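Local coordinates for TCR beta chain (Gallus gallus, PDB 6LIR), which forms the beta half of the chicken alpha-beta T-cell receptor and probably recognises peptide antigen presented by MHC molecules together with the alpha chain, at residues S30-Q35 and F87-S92. Numbering follows the deposited sequence.
Sequences SWYLQQ and FCASSS
W31 lays one face of its indole against C88. The CB of C88 stands 3.8 Å from the centroid of the W31 six-membered ring, only 6° off the ring normal, a CH-pi contact. The SG of C88 is further from the same centroid, at 5.0 Å, still above the face. With CG beside the backbone N and anti to the carbonyl carbon (chi1 -87°), the indole of W31 leans over C88 on the adjacent strand. SG of C88 is disulfide-bonded to C20, so the indole packs beside the bridge. The indole NE1 is hydrogen-bonded to the F71 carbonyl oxygen, which helps fix the ring's rotation. Cutting W31 back to an alanine removes the indole, and is likely to leave a gap beside the disulfide and the F71 carbonyl without this donor.

The backbones hold the pair in register. Y32 and F87 form an antiparallel hydrogen-bonded pair: Y32 N reaches F87 O at 2.7 Å, and F87 N reaches Y32 O at 2.9 Å. S30 and A89 are joined the same way. W31 and C88 lie between them as a non-hydrogen-bonded pair, with CA atoms 4.5 Å apart.

S30, Y32, F87 and A89 line the other face of the sheet. CB of A89 touches OG of S30 at 3.5 Å. CB of Q34 lies 4.0 Å from CE2 of F87. This face meets the TCR alpha chain: Y32 packs edge-to-face with F99 of that chain, and F87 packs on its G40.

Strands 28-34 and 84-91 are neighbours in one sheet of the V-set domain. The tryptophan packed on the intersheet disulfide is the classic core of the immunoglobulin fold.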
ATOM      1  N   SER B  30      -9.657  -2.693 -19.560  1.00 36.19           N
ATOM      2  CA  SER B  30      -9.797  -3.994 -18.928  1.00 37.75           C
ATOM      3  C   SER B  30     -10.053  -3.813 -17.444  1.00 39.44           C
ATOM      4  O   SER B  30      -9.785  -2.755 -16.871  1.00 43.15           O
ATOM      5  CB  SER B  30      -8.554  -4.859 -19.156  1.00 40.33           C
ATOM      6  OG  SER B  30      -7.404  -4.236 -18.613  1.00 42.40           O
ATOM      7  N   TRP B  31     -10.544  -4.883 -16.828  1.00 35.87           N
ATOM      8  CA  TRP B  31     -10.800  -4.936 -15.396  1.00 38.68           C
ATOM      9  C   TRP B  31     -10.092  -6.161 -14.844  1.00 42.41           C
ATOM     10  O   TRP B  31     -10.229  -7.261 -15.392  1.00 37.18           O
ATOM     11  CB  TRP B  31     -12.301  -5.002 -15.088  1.00 38.83           C
ATOM     12  CG  TRP B  31     -12.978  -3.660 -15.003  1.00 42.38           C
ATOM     13  CD1 TRP B  31     -13.818  -3.104 -15.928  1.00 39.29           C
ATOM     14  CD2 TRP B  31     -12.884  -2.712 -13.928  1.00 38.01           C
ATOM     15  NE1 TRP B  31     -14.249  -1.870 -15.498  1.00 42.29           N
ATOM     16  CE2 TRP B  31     -13.689  -1.606 -14.274  1.00 39.50           C
ATOM     17  CE3 TRP B  31     -12.194  -2.690 -12.710  1.00 39.81           C
ATOM     18  CZ2 TRP B  31     -13.825  -0.492 -13.447  1.00 37.66           C
ATOM     19  CZ3 TRP B  31     -12.329  -1.578 -11.889  1.00 35.23           C
ATOM     20  CH2 TRP B  31     -13.137  -0.496 -12.262  1.00 38.65           C
ATOM     21  N   TYR B  32      -9.346  -5.971 -13.761  1.00 38.70           N
ATOM     22  CA  TYR B  32      -8.498  -7.001 -13.183  1.00 35.94           C
ATOM     23  C   TYR B  32      -8.875  -7.190 -11.725  1.00 37.27           C
ATOM     24  O   TYR B  32      -9.315  -6.251 -11.055  1.00 44.18           O
ATOM     25  CB  TYR B  32      -7.010  -6.633 -13.280  1.00 36.28           C
ATOM     26  CG  TYR B  32      -6.368  -6.973 -14.602  1.00 40.69           C
ATOM     27  CD1 TYR B  32      -5.840  -8.237 -14.830  1.00 43.92           C
ATOM     28  CD2 TYR B  32      -6.285  -6.032 -15.624  1.00 39.45           C
ATOM     29  CE1 TYR B  32      -5.252  -8.560 -16.039  1.00 44.79           C
ATOM     30  CE2 TYR B  32      -5.695  -6.347 -16.841  1.00 41.79           C
ATOM     31  CZ  TYR B  32      -5.178  -7.614 -17.038  1.00 43.59           C
ATOM     32  OH  TYR B  32      -4.592  -7.949 -18.237  1.00 50.95           O
ATOM     33  N   LEU B  33      -8.705  -8.410 -11.234  1.00 37.35           N
ATOM     34  CA  LEU B  33      -9.024  -8.742  -9.855  1.00 41.44           C
ATOM     35  C   LEU B  33      -7.739  -9.102  -9.129  1.00 43.80           C
ATOM     36  O   LEU B  33      -6.964  -9.938  -9.606  1.00 46.57           O
ATOM     37  CB  LEU B  33     -10.008  -9.912  -9.791  1.00 42.29           C
ATOM     38  CG  LEU B  33     -10.619 -10.252  -8.433  1.00 44.34           C
ATOM     39  CD1 LEU B  33     -12.001  -9.644  -8.327  1.00 45.99           C
ATOM     40  CD2 LEU B  33     -10.682 -11.759  -8.241  1.00 47.21           C
ATOM     41  N   GLN B  34      -7.515  -8.463  -7.985  1.00 41.57           N
ATOM     42  CA  GLN B  34      -6.382  -8.764  -7.120  1.00 40.87           C
ATOM     43  C   GLN B  34      -6.909  -9.264  -5.786  1.00 44.24           C
ATOM     44  O   GLN B  34      -7.602  -8.529  -5.074  1.00 39.93           O
ATOM     45  CB  GLN B  34      -5.489  -7.539  -6.918  1.00 41.39           C
ATOM     46  CG  GLN B  34      -4.251  -7.829  -6.066  1.00 42.34           C
ATOM     47  CD  GLN B  34      -3.486  -6.578  -5.694  1.00 49.72           C
ATOM     48  OE1 GLN B  34      -3.924  -5.795  -4.851  1.00 48.64           O
ATOM     49  NE2 GLN B  34      -2.332  -6.386  -6.321  1.00 54.31           N
ATOM     50  N   GLN B  35      -6.592 -10.508  -5.456  1.00 56.27           N
ATOM     51  CA  GLN B  35      -6.851 -11.030  -4.126  1.00 57.42           C
ATOM     52  C   GLN B  35      -5.552 -11.572  -3.549  1.00 62.97           C
ATOM     53  O   GLN B  35      -4.650 -11.954  -4.304  1.00 59.93           O
ATOM     54  CB  GLN B  35      -7.923 -12.129  -4.167  1.00 63.13           C
ATOM     55  CG  GLN B  35      -9.278 -11.616  -4.648  1.00 59.77           C
ATOM     56  CD  GLN B  35     -10.306 -12.717  -4.828  1.00 68.24           C
ATOM     57  OE1 GLN B  35     -10.035 -13.746  -5.452  1.00 70.12           O
ATOM     58  NE2 GLN B  35     -11.501 -12.500  -4.289  1.00 66.34           N
ATOM     59  N   PHE B  87      -8.779  -3.495 -10.330  1.00 33.92           N
ATOM     60  CA  PHE B  87      -7.935  -2.569 -11.065  1.00 34.88           C
ATOM     61  C   PHE B  87      -8.446  -2.456 -12.490  1.00 39.18           C
ATOM     62  O   PHE B  87      -8.619  -3.468 -13.176  1.00 39.50           O
ATOM     63  CB  PHE B  87      -6.472  -3.031 -11.065  1.00 39.34           C
ATOM     64  CG  PHE B  87      -5.758  -2.793  -9.761  1.00 39.18           C
ATOM     65  CD1 PHE B  87      -5.277  -1.532  -9.442  1.00 36.70           C
ATOM     66  CD2 PHE B  87      -5.558  -3.829  -8.859  1.00 39.68           C
ATOM     67  CE1 PHE B  87      -4.617  -1.304  -8.243  1.00 40.61           C
ATOM     68  CE2 PHE B  87      -4.894  -3.607  -7.658  1.00 41.92           C
ATOM     69  CZ  PHE B  87      -4.425  -2.344  -7.352  1.00 39.46           C
ATOM     70  N   CYS B  88      -8.694  -1.229 -12.920  1.00 35.29           N
ATOM     71  CA  CYS B  88      -8.939  -0.930 -14.319  1.00 39.69           C
ATOM     72  C   CYS B  88      -7.628  -0.578 -14.999  1.00 40.53           C
ATOM     73  O   CYS B  88      -6.750   0.046 -14.396  1.00 41.96           O
ATOM     74  CB  CYS B  88      -9.930   0.216 -14.485  1.00 45.75           C
ATOM     75  SG  CYS B  88      -9.959   0.837 -16.167  1.00 56.37           S
ATOM     76  N   ALA B  89      -7.494  -0.990 -16.254  1.00 38.13           N
ATOM     77  CA  ALA B  89      -6.279  -0.724 -17.001  1.00 38.67           C
ATOM     78  C   ALA B  89      -6.644  -0.415 -18.441  1.00 42.23           C
ATOM     79  O   ALA B  89      -7.707  -0.803 -18.930  1.00 46.85           O
ATOM     80  CB  ALA B  89      -5.310  -1.913 -16.939  1.00 42.59           C
ATOM     81  N   SER B  90      -5.749   0.300 -19.119  1.00 40.56           N
ATOM     82  CA  SER B  90      -5.962   0.649 -20.514  1.00 42.50           C
ATOM     83  C   SER B  90      -4.644   0.602 -21.273  1.00 43.38           C
ATOM     84  O   SER B  90      -3.561   0.671 -20.689  1.00 46.64           O
ATOM     85  CB  SER B  90      -6.592   2.040 -20.648  1.00 44.20           C
ATOM     86  OG  SER B  90      -5.590   3.044 -20.644  1.00 50.26           O
ATOM     87  N   SER B  91      -4.759   0.498 -22.596  1.00 40.18           N
ATOM     88  CA  SER B  91      -3.624   0.647 -23.492  1.00 46.34           C
ATOM     89  C   SER B  91      -4.123   1.125 -24.846  1.00 51.16           C
ATOM     90  O   SER B  91      -5.312   1.031 -25.160  1.00 51.25           O
ATOM     91  CB  SER B  91      -2.839  -0.661 -23.635  1.00 46.46           C
ATOM     92  OG  SER B  91      -3.685  -1.707 -24.071  1.00 52.23           O
ATOM     93  N   SER B  92      -3.186   1.649 -25.641  1.00 70.52           N
ATOM     94  CA  SER B  92      -3.492   2.090 -27.001  1.00 76.50           C
ATOM     95  C   SER B  92      -4.205   0.996 -27.791  1.00 81.26           C
ATOM     96  O   SER B  92      -5.216   1.246 -28.460  1.00 83.81           O
ATOM     97  CB  SER B  92      -2.207   2.529 -27.703  1.00 82.68           C
ATOM     98  OG  SER B  92      -2.295   2.353 -29.102  1.00 92.15           O
TER